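Local structure of Spermidine/putrescine ABC transporter, periplasmic binding protein (Treponema pallidum, 2V84) at residues Ala113-Asp118 / Val255-Phe260; Pro126-Ala131 / Pro295-Arg300; Ser59-Phe64 / Gly81-Ile86. The protein probably binds polyamines such as spermidine and putrescine, acting as the periplasmic lipoprotein receptor of an ABC transporter. All coordinates share one frame; numbering follows the deposited sequence.

Contact 1. Residues Ala113-Asp118 / Val255-Phe260; sequences ARIAYD and VYVDSF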
loop_
_atom_site.group_PDB
_atom_site.type_symbol
_atom_site.label_atom_id
_atom_site.label_comp_id
_atom_site.label_asym_id
_atom_site.label_seq_id
_atom_site.Cartn_x
_atom_site.Cartn_y
_atom_site.Cartn_z
ATOM N N ALA A 113 -4.385 -16.488 -5.495
ATOM C CA ALA A 113 -5.451 -16.297 -6.487
ATOM C C ALA A 113 -5.618 -14.849 -6.987
ATOM O O ALA A 113 -5.969 -14.640 -8.152
ATOM C CB ALA A 113 -6.776 -16.842 -5.959
ATOM N N ARG A 114 -5.377 -13.862 -6.118
ATOM C CA ARG A 114 -5.549 -12.444 -6.472
ATOM C C ARG A 114 -4.375 -11.815 -7.224
ATOM O O ARG A 114 -4.544 -10.775 -7.878
ATOM C CB ARG A 114 -5.785 -11.587 -5.225
ATOM C CG ARG A 114 -7.013 -11.924 -4.424
ATOM C CD ARG A 114 -7.067 -11.059 -3.178
ATOM N NE ARG A 114 -7.808 -9.818 -3.381
ATOM C CZ ARG A 114 -8.198 -9.019 -2.398
ATOM N NH1 ARG A 114 -7.931 -9.325 -1.138
ATOM N NH2 ARG A 114 -8.881 -7.921 -2.672
ATOM N N ILE A 115 -3.186 -12.404 -7.107
ATOM C CA ILE A 115 -1.986 -11.794 -7.687
ATOM C C ILE A 115 -1.786 -12.143 -9.161
ATOM O O ILE A 115 -0.770 -12.730 -9.535
ATOM C CB ILE A 115 -0.695 -12.075 -6.849
ATOM C CG1 ILE A 115 -0.405 -13.565 -6.686
ATOM C CG2 ILE A 115 -0.777 -11.395 -5.484
ATOM C CD1 ILE A 115 1.066 -13.876 -6.395
ATOM N N ALA A 116 -2.762 -11.756 -9.990
ATOM C CA ALA A 116 -2.758 -12.092 -11.421
ATOM C C ALA A 116 -1.641 -11.428 -12.250
ATOM O O ALA A 116 -1.395 -11.847 -13.377
ATOM C CB ALA A 116 -4.133 -11.817 -12.044
ATOM N N TYR A 117 -0.971 -10.410 -11.708
ATOM C CA TYR A 117 0.182 -9.805 -12.398
ATOM C C TYR A 117 1.379 -10.780 -12.452
ATOM O O TYR A 117 2.229 -10.676 -13.347
ATOM C CB TYR A 117 0.592 -8.479 -11.727
ATOM C CG TYR A 117 0.832 -8.636 -10.253
ATOM C CD1 TYR A 117 2.069 -9.093 -9.765
ATOM C CD2 TYR A 117 -0.188 -8.382 -9.341
ATOM C CE1 TYR A 117 2.271 -9.287 -8.417
ATOM C CE2 TYR A 117 0.012 -8.571 -7.990
ATOM C CZ TYR A 117 1.239 -9.008 -7.539
ATOM O OH TYR A 117 1.427 -9.218 -6.204
ATOM N N ASP A 118 1.430 -11.726 -11.504
ATOM C CA ASP A 118 2.550 -12.683 -11.384
ATOM C C ASP A 118 2.141 -13.881 -10.511
ATOM O O ASP A 118 2.689 -14.089 -9.414
ATOM C CB ASP A 118 3.764 -11.967 -10.788
ATOM C CG ASP A 118 5.057 -12.730 -10.978
ATOM O OD1 ASP A 118 5.284 -13.300 -12.066
ATOM O OD2 ASP A 118 5.847 -12.754 -10.020
ATOM N N VAL A 255 -7.481 -1.778 -3.053
ATOM C CA VAL A 255 -6.601 -2.565 -2.201
ATOM C C VAL A 255 -5.213 -2.591 -2.885
ATOM O O VAL A 255 -5.121 -2.489 -4.097
ATOM C CB VAL A 255 -7.209 -4.001 -1.987
ATOM C CG1 VAL A 255 -6.276 -4.923 -1.233
ATOM C CG2 VAL A 255 -8.540 -3.916 -1.233
ATOM N N TYR A 256 -4.132 -2.676 -2.113
ATOM C CA TYR A 256 -2.785 -2.769 -2.705
ATOM C C TYR A 256 -2.079 -4.053 -2.299
ATOM O O TYR A 256 -2.353 -4.601 -1.245
ATOM C CB TYR A 256 -1.907 -1.537 -2.358
ATOM C CG TYR A 256 -1.538 -1.455 -0.896
ATOM C CD1 TYR A 256 -0.502 -2.246 -0.357
ATOM C CD2 TYR A 256 -2.218 -0.602 -0.052
ATOM C CE1 TYR A 256 -0.191 -2.204 0.999
ATOM C CE2 TYR A 256 -1.899 -0.531 1.291
ATOM C CZ TYR A 256 -0.890 -1.326 1.813
ATOM O OH TYR A 256 -0.610 -1.257 3.159
ATOM N N VAL A 257 -1.197 -4.556 -3.163
ATOM C CA VAL A 257 -0.242 -5.589 -2.759
ATOM C C VAL A 257 1.172 -5.125 -3.138
ATOM O O VAL A 257 1.420 -4.761 -4.277
ATOM C CB VAL A 257 -0.554 -6.998 -3.348
ATOM C CG1 VAL A 257 -0.711 -6.933 -4.876
ATOM C CG2 VAL A 257 0.528 -7.996 -2.905
ATOM N N ASP A 258 2.056 -5.102 -2.143
ATOM C CA ASP A 258 3.495 -4.825 -2.329
ATOM C C ASP A 258 4.260 -6.159 -2.334
ATOM O O ASP A 258 3.847 -7.081 -1.643
ATOM C CB ASP A 258 3.993 -3.982 -1.157
ATOM C CG ASP A 258 3.456 -2.546 -1.188
ATOM O OD1 ASP A 258 3.299 -2.006 -2.285
ATOM O OD2 ASP A 258 3.233 -1.954 -0.101
ATOM N N SER A 259 5.354 -6.255 -3.097
ATOM C CA SER A 259 6.084 -7.523 -3.334
ATOM C C SER A 259 7.563 -7.295 -3.330
ATOM O O SER A 259 7.993 -6.228 -3.738
ATOM C CB SER A 259 5.770 -8.069 -4.724
ATOM O OG SER A 259 4.444 -8.534 -4.764
ATOM N N PHE A 260 8.337 -8.307 -2.934
ATOM C CA PHE A 260 9.771 -8.353 -3.198
ATOM C C PHE A 260 10.003 -8.691 -4.660
ATOM O O PHE A 260 9.410 -9.639 -5.212
ATOM C CB PHE A 260 10.467 -9.471 -2.423
ATOM C CG PHE A 260 10.560 -9.264 -0.927
ATOM C CD1 PHE A 260 11.485 -8.386 -0.380
ATOM C CD2 PHE A 260 9.757 -10.020 -0.072
ATOM C CE1 PHE A 260 11.610 -8.223 1.001
ATOM C CE2 PHE A 260 9.887 -9.881 1.316
ATOM C CZ PHE A 260 10.812 -8.983 1.855
HETATM O O HOH W 1 3.468 -10.721 -5.709
#
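V255 meets R114 at the first step of strand 254-260, where its CG1 methyl lies 4.2 Å from R114 NH2, meeting the guanidinium obliquely. Valine supplies a short, greasy wall there, while the arginine keeps its charge for other partners: NH1 is hydrogen-bonded to the carbonyl of L317, and NH2 forms a salt bridge with the sulfonate of a bound buffer molecule. Strand alternation then takes Y256 and D258 out of the contact and presents V257 and S259 to the turn at 115-118. V257 is the apolar centre of the contact. Its CG1 sits between the backbone N and carbonyl carbon (chi1 53°), and this methyl packs 3.6 Å from Y117 CE2 and 3.4 Å from Y117 OH. Its other methyl, CG2, stands 4.5 Å from I115 CG2, a looser touch that extends the patch. The type I turn from I115 to D118 carries Y117, whose chi1 of 54° likewise tucks CG between N and C; the carbonyl carbon of I115 lies over the rim of one face of the tyrosine ring. At S259 the chemistry becomes polar. A water donates to S259 OG at 2.6 Å and is also hydrogen-bonded to Y117 OH at 2.6 Å, so it bridges the two hydroxyls. Serine suits the place because it is short enough for a water to fit between strand and turn, and its oxygen can accept from it. The contact therefore grades from a charged end through branched aliphatics to a hydrated pair of hydroxyls, and the phenol of Y117 has a water as polar partner while still packing on V257.

Contact 2. Residues Pro126-Ala131 / Pro295-Arg300; sequences PYYLGA and PSTIHR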
loop_
_atom_site.group_PDB
_atom_site.type_symbol
_atom_site.label_atom_id
_atom_site.label_comp_id
_atom_site.label_asym_id
_atom_site.label_seq_id
_atom_site.Cartn_x
_atom_site.Cartn_y
_atom_site.Cartn_z
ATOM N N PRO A 126 4.953 -11.845 -2.655
ATOM C CA PRO A 126 4.231 -10.865 -1.829
ATOM C C PRO A 126 4.918 -10.460 -0.530
ATOM O O PRO A 126 5.456 -11.309 0.185
ATOM C CB PRO A 126 2.915 -11.587 -1.496
ATOM C CG PRO A 126 2.715 -12.481 -2.655
ATOM C CD PRO A 126 4.082 -12.959 -3.060
ATOM N N TYR A 127 4.851 -9.163 -0.223
ATOM C CA TYR A 127 5.451 -8.568 0.959
ATOM C C TYR A 127 4.335 -8.204 1.952
ATOM O O TYR A 127 4.419 -8.513 3.145
ATOM C CB TYR A 127 6.203 -7.315 0.491
ATOM C CG TYR A 127 7.023 -6.607 1.516
ATOM C CD1 TYR A 127 6.427 -5.795 2.478
ATOM C CD2 TYR A 127 8.411 -6.701 1.490
ATOM C CE1 TYR A 127 7.182 -5.134 3.398
ATOM C CE2 TYR A 127 9.185 -6.036 2.431
ATOM C CZ TYR A 127 8.571 -5.263 3.374
ATOM O OH TYR A 127 9.333 -4.576 4.306
ATOM N N TYR A 128 3.281 -7.558 1.458
ATOM C CA TYR A 128 2.160 -7.188 2.311
ATOM C C TYR A 128 0.986 -6.803 1.436
ATOM O O TYR A 128 1.183 -6.330 0.341
ATOM C CB TYR A 128 2.542 -6.060 3.343
ATOM C CG TYR A 128 1.361 -5.730 4.223
ATOM C CD1 TYR A 128 0.861 -6.675 5.116
ATOM C CD2 TYR A 128 0.705 -4.500 4.115
ATOM C CE1 TYR A 128 -0.263 -6.412 5.886
ATOM C CE2 TYR A 128 -0.428 -4.241 4.880
ATOM C CZ TYR A 128 -0.899 -5.197 5.747
ATOM O OH TYR A 128 -2.006 -4.917 6.507
ATOM N N LEU A 129 -0.228 -7.055 1.910
ATOM C CA LEU A 129 -1.455 -6.664 1.216
ATOM C C LEU A 129 -2.282 -5.886 2.220
ATOM O O LEU A 129 -2.558 -6.396 3.310
ATOM C CB LEU A 129 -2.225 -7.917 0.767
ATOM C CG LEU A 129 -3.466 -7.771 -0.133
ATOM C CD1 LEU A 129 -3.659 -9.037 -0.895
ATOM C CD2 LEU A 129 -4.729 -7.429 0.689
ATOM N N GLY A 130 -2.679 -4.664 1.874
ATOM C CA GLY A 130 -3.552 -3.897 2.792
ATOM C C GLY A 130 -4.383 -2.943 1.974
ATOM O O GLY A 130 -4.536 -3.123 0.764
ATOM N N ALA A 131 -4.930 -1.924 2.628
ATOM C CA ALA A 131 -5.702 -0.921 1.901
ATOM C C ALA A 131 -5.711 0.340 2.711
ATOM O O ALA A 131 -5.713 0.308 3.957
ATOM C CB ALA A 131 -7.137 -1.397 1.644
ATOM N N PRO A 295 -2.860 -6.764 10.010
ATOM C CA PRO A 295 -3.320 -8.145 10.139
ATOM C C PRO A 295 -2.521 -9.032 9.204
ATOM O O PRO A 295 -1.873 -8.535 8.288
ATOM C CB PRO A 295 -4.768 -8.065 9.665
ATOM C CG PRO A 295 -4.725 -6.989 8.603
ATOM C CD PRO A 295 -3.733 -5.978 9.106
ATOM N N SER A 296 -2.558 -10.337 9.433
ATOM C CA SER A 296 -1.806 -11.242 8.593
ATOM C C SER A 296 -2.602 -11.557 7.327
ATOM O O SER A 296 -3.158 -12.639 7.181
ATOM C CB SER A 296 -1.433 -12.525 9.360
ATOM O OG SER A 296 -0.443 -13.276 8.667
ATOM N N THR A 297 -2.640 -10.602 6.409
ATOM C CA THR A 297 -3.364 -10.761 5.140
ATOM C C THR A 297 -2.777 -11.799 4.185
ATOM O O THR A 297 -3.517 -12.413 3.427
ATOM C CB THR A 297 -3.491 -9.418 4.405
ATOM O OG1 THR A 297 -2.202 -8.802 4.331
ATOM C CG2 THR A 297 -4.425 -8.505 5.167
ATOM N N ILE A 298 -1.451 -12.010 4.219
ATOM C CA ILE A 298 -0.823 -12.889 3.218
ATOM C C ILE A 298 -0.232 -14.177 3.773
ATOM O O ILE A 298 0.107 -15.083 3.010
ATOM C CB ILE A 298 0.313 -12.178 2.380
ATOM C CG1 ILE A 298 1.592 -11.974 3.207
ATOM C CG2 ILE A 298 -0.183 -10.875 1.765
ATOM C CD1 ILE A 298 2.793 -11.573 2.383
ATOM N N HIS A 299 -0.103 -14.253 5.091
ATOM C CA HIS A 299 0.769 -15.248 5.722
ATOM C C HIS A 299 -0.063 -16.170 6.584
ATOM O O HIS A 299 -0.769 -15.711 7.505
ATOM C CB HIS A 299 1.827 -14.531 6.575
ATOM C CG HIS A 299 3.031 -15.365 6.902
ATOM N ND1 HIS A 299 3.010 -16.382 7.837
ATOM C CD2 HIS A 299 4.310 -15.301 6.448
ATOM C CE1 HIS A 299 4.214 -16.915 7.933
ATOM N NE2 HIS A 299 5.019 -16.279 7.100
ATOM N N ARG A 300 0.020 -17.470 6.318
ATOM C CA ARG A 300 -0.850 -18.399 7.053
ATOM C C ARG A 300 -0.439 -18.791 8.464
ATOM O O ARG A 300 -1.233 -19.389 9.178
ATOM C CB ARG A 300 -1.361 -19.577 6.203
ATOM C CG ARG A 300 -0.450 -20.103 5.162
ATOM C CD ARG A 300 -1.093 -21.271 4.451
ATOM N NE ARG A 300 -0.129 -22.355 4.284
ATOM C CZ ARG A 300 -0.010 -23.395 5.100
ATOM N NH1 ARG A 300 -0.807 -23.524 6.150
ATOM N NH2 ARG A 300 0.912 -24.314 4.860
#
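T297 donates its hydroxyl to the backbone of L129: OG1 bonds L129 O at 2.6 Å, in the carbonyl plane and on a lone pair, with a C=O...OG1 angle of 133°. The threonine holds OG1 between its own N and carbonyl carbon (chi1 50°), which aims the hydroxyl at the strand. I298 likewise sets CG1 between its backbone N and carbonyl carbon (chi1 74°), and an extended outer chain carries CD1 to within 3.5 Å of both P126 O and Y127 O and 3.9 Å from P126 CB. Its second branch, CG2, rests 3.7 Å from L129 CB, so the branched side chain spans the strand from P126 to L129. Y128 starts away from the loop, yet the end of its side chain comes back to it, crossing P295 and T297 at about a right angle. P295 O lies in the ring plane at the edge, 3.6 Å from CE1, while CD of the proline lies 3.3 Å from the tyrosine OH, which is hydrogen-bonded to Y312. F294 stacks on the same ring. This buried loop after helix 282-292 thus fastens to strand 125-137 through one short hydrogen bond on a carbonyl lone pair, in a buried setting that probably keeps water from competing for it.

Contact 3. Residues Ser59-Phe64 / Gly81-Ile86; sequences SNEDMF and GDFVSI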
loop_
_atom_site.group_PDB
_atom_site.type_symbol
_atom_site.label_atom_id
_atom_site.label_comp_id
_atom_site.label_asym_id
_atom_site.label_seq_id
_atom_site.Cartn_x
_atom_site.Cartn_y
_atom_site.Cartn_z
ATOM N N SER A 59 8.078 7.041 -3.174
ATOM C CA SER A 59 7.044 6.628 -4.129
ATOM C C SER A 59 7.567 5.560 -5.085
ATOM O O SER A 59 8.774 5.481 -5.338
ATOM C CB SER A 59 6.527 7.824 -4.931
ATOM O OG SER A 59 7.287 8.019 -6.102
ATOM N N ASN A 60 6.662 4.770 -5.653
ATOM C CA ASN A 60 7.057 3.819 -6.704
ATOM C C ASN A 60 7.515 4.468 -7.999
ATOM O O ASN A 60 8.218 3.853 -8.779
ATOM C CB ASN A 60 5.963 2.789 -6.967
ATOM C CG ASN A 60 5.976 1.670 -5.948
ATOM O OD1 ASN A 60 7.029 1.281 -5.457
ATOM N ND2 ASN A 60 4.814 1.161 -5.617
ATOM N N GLU A 61 7.107 5.715 -8.245
ATOM C CA GLU A 61 7.650 6.460 -9.387
ATOM C C GLU A 61 9.144 6.640 -9.186
ATOM O O GLU A 61 9.942 6.366 -10.081
ATOM C CB GLU A 61 6.984 7.833 -9.544
ATOM C CG GLU A 61 5.649 7.811 -10.271
ATOM C CD GLU A 61 5.725 7.179 -11.646
ATOM O OE1 GLU A 61 6.802 7.222 -12.282
ATOM O OE2 GLU A 61 4.695 6.633 -12.090
ATOM N N ASP A 62 9.506 7.086 -7.985
ATOM C CA ASP A 62 10.917 7.333 -7.630
ATOM C C ASP A 62 11.783 6.054 -7.676
ATOM O O ASP A 62 12.886 6.049 -8.225
ATOM C CB ASP A 62 10.984 7.923 -6.217
ATOM C CG ASP A 62 10.632 9.394 -6.171
ATOM O OD1 ASP A 62 10.647 10.063 -7.233
ATOM O OD2 ASP A 62 10.342 9.890 -5.057
ATOM N N MET A 63 11.271 4.982 -7.068
ATOM C CA MET A 63 11.877 3.659 -7.136
ATOM C C MET A 63 12.085 3.287 -8.578
ATOM O O MET A 63 13.182 2.863 -8.959
ATOM C CB MET A 63 10.955 2.622 -6.490
ATOM C CG MET A 63 11.394 1.172 -6.700
ATOM S SD MET A 63 10.897 0.386 -8.264
ATOM C CE MET A 63 9.120 0.328 -8.013
ATOM N N PHE A 64 11.023 3.434 -9.374
ATOM C CA PHE A 64 11.042 2.996 -10.768
ATOM C C PHE A 64 12.167 3.699 -11.497
ATOM O O PHE A 64 12.887 3.072 -12.273
ATOM C CB PHE A 64 9.694 3.261 -11.454
ATOM C CG PHE A 64 9.661 2.863 -12.894
ATOM C CD1 PHE A 64 9.273 1.576 -13.265
ATOM C CD2 PHE A 64 10.053 3.762 -13.891
ATOM C CE1 PHE A 64 9.255 1.191 -14.603
ATOM C CE2 PHE A 64 10.042 3.388 -15.230
ATOM C CZ PHE A 64 9.649 2.098 -15.591
ATOM N N GLY A 81 1.495 -3.880 -6.945
ATOM C CA GLY A 81 1.117 -4.848 -8.001
ATOM C C GLY A 81 1.086 -4.250 -9.387
ATOM O O GLY A 81 1.501 -4.884 -10.366
ATOM N N ASP A 82 0.605 -3.012 -9.490
ATOM C CA ASP A 82 0.620 -2.337 -10.786
ATOM C C ASP A 82 2.046 -2.129 -11.301
ATOM O O ASP A 82 2.315 -2.324 -12.490
ATOM C CB ASP A 82 -0.210 -1.031 -10.782
ATOM C CG ASP A 82 0.118 -0.113 -9.620
ATOM O OD1 ASP A 82 0.471 -0.611 -8.531
ATOM O OD2 ASP A 82 -0.002 1.122 -9.792
ATOM N N PHE A 83 2.969 -1.781 -10.411
ATOM C CA PHE A 83 4.371 -1.620 -10.809
ATOM C C PHE A 83 5.098 -2.938 -11.039
ATOM O O PHE A 83 6.063 -2.973 -11.803
ATOM C CB PHE A 83 5.141 -0.741 -9.825
ATOM C CG PHE A 83 4.943 0.717 -10.070
ATOM C CD1 PHE A 83 3.816 1.361 -9.566
ATOM C CD2 PHE A 83 5.851 1.441 -10.843
ATOM C CE1 PHE A 83 3.609 2.710 -9.819
ATOM C CE2 PHE A 83 5.647 2.807 -11.088
ATOM C CZ PHE A 83 4.523 3.426 -10.571
ATOM N N VAL A 84 4.648 -4.040 -10.429
ATOM C CA VAL A 84 5.248 -5.333 -10.832
ATOM C C VAL A 84 4.912 -5.655 -12.301
ATOM O O VAL A 84 5.804 -6.078 -13.095
ATOM C CB VAL A 84 4.879 -6.493 -9.885
ATOM C CG1 VAL A 84 5.419 -7.831 -10.438
ATOM C CG2 VAL A 84 5.465 -6.238 -8.493
ATOM N N SER A 85 3.653 -5.441 -12.668
ATOM C CA SER A 85 3.181 -5.719 -14.023
ATOM C C SER A 85 3.855 -4.814 -15.066
ATOM O O SER A 85 4.349 -5.297 -16.097
ATOM C CB SER A 85 1.658 -5.632 -14.073
ATOM O OG SER A 85 1.157 -5.705 -15.411
ATOM N N ILE A 86 3.907 -3.512 -14.783
ATOM C CA ILE A 86 4.647 -2.541 -15.618
ATOM C C ILE A 86 6.092 -2.970 -15.827
ATOM O O ILE A 86 6.594 -2.972 -16.969
ATOM C CB ILE A 86 4.639 -1.093 -14.986
ATOM C CG1 ILE A 86 3.245 -0.466 -15.052
ATOM C CG2 ILE A 86 5.662 -0.192 -15.667
ATOM C CD1 ILE A 86 2.990 0.662 -14.019
#
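N60 O accepts from F64 N at 2.9 Å in the first turn of helix 60-67 and also meets F83 CE2 across the contact at 3.6 Å. F83 buries more surface than any other residue of the two segments. With CG anti to its carbonyl carbon (chi1 -82°), it projects from helix 81-89 into the start of the other helix. There N60 CB sits over the ring face in a CH-pi contact, 3.6 Å from the F83 centroid and only 11° off the normal. Against the opposite face lies I86 CD1, 4.3 Å above the ring plane and belonging to F83's own helix, so the aromatic ring is sandwiched between an asparagine methylene and an isoleucine methyl. F64 completes the apolar seam: its CB lies 4.1 Å from F83 CE2, while its ring, crossing I86 at about a right angle, brings CE1 4.0 Å from I86 CG2. L92 and M87 also pack on F64. S59 suits the N-cap because its short hydroxyl accepts from D62 N at 3.1 Å, tying up an amide that the first turn of a helix cannot satisfy. The short axes run 11.3 Å apart at an angle of 27°, a spacing bridged by large side chains. Helix 60-67 follows strand 51-57 of the parallel sheet and helix 81-89 follows strand 76-77; N60 lies beside a bound MES, probably from the crystallisation liquor. No hydrogen bond joins the two segments, so their cohesion is that of dispersion and CH-pi packing, with the polar bonds spent inside the helix.

Overall arrangement
Contacts 1 and 2 are buried and share one sheet, since strands 254-260 and 125-137 are neighbours in it. They join through the backbone, where Y127 and Y128 both face D258 in a classic beta bulge. Contact 3 is only partly buried and joins two helices instead; it meets contact 1 where Y117 packs on V84, with Y117 CD1 and V84 CG1 3.6 Å apart, but does not touch contact 2, about 8 Å away at the nearest atoms. Their chemistry follows their place: a direct hydroxyl-carbonyl bond fixes the loop of contact 2, a water bridges contact 1, and mainly aromatic and aliphatic packing unites the segments of contact 3.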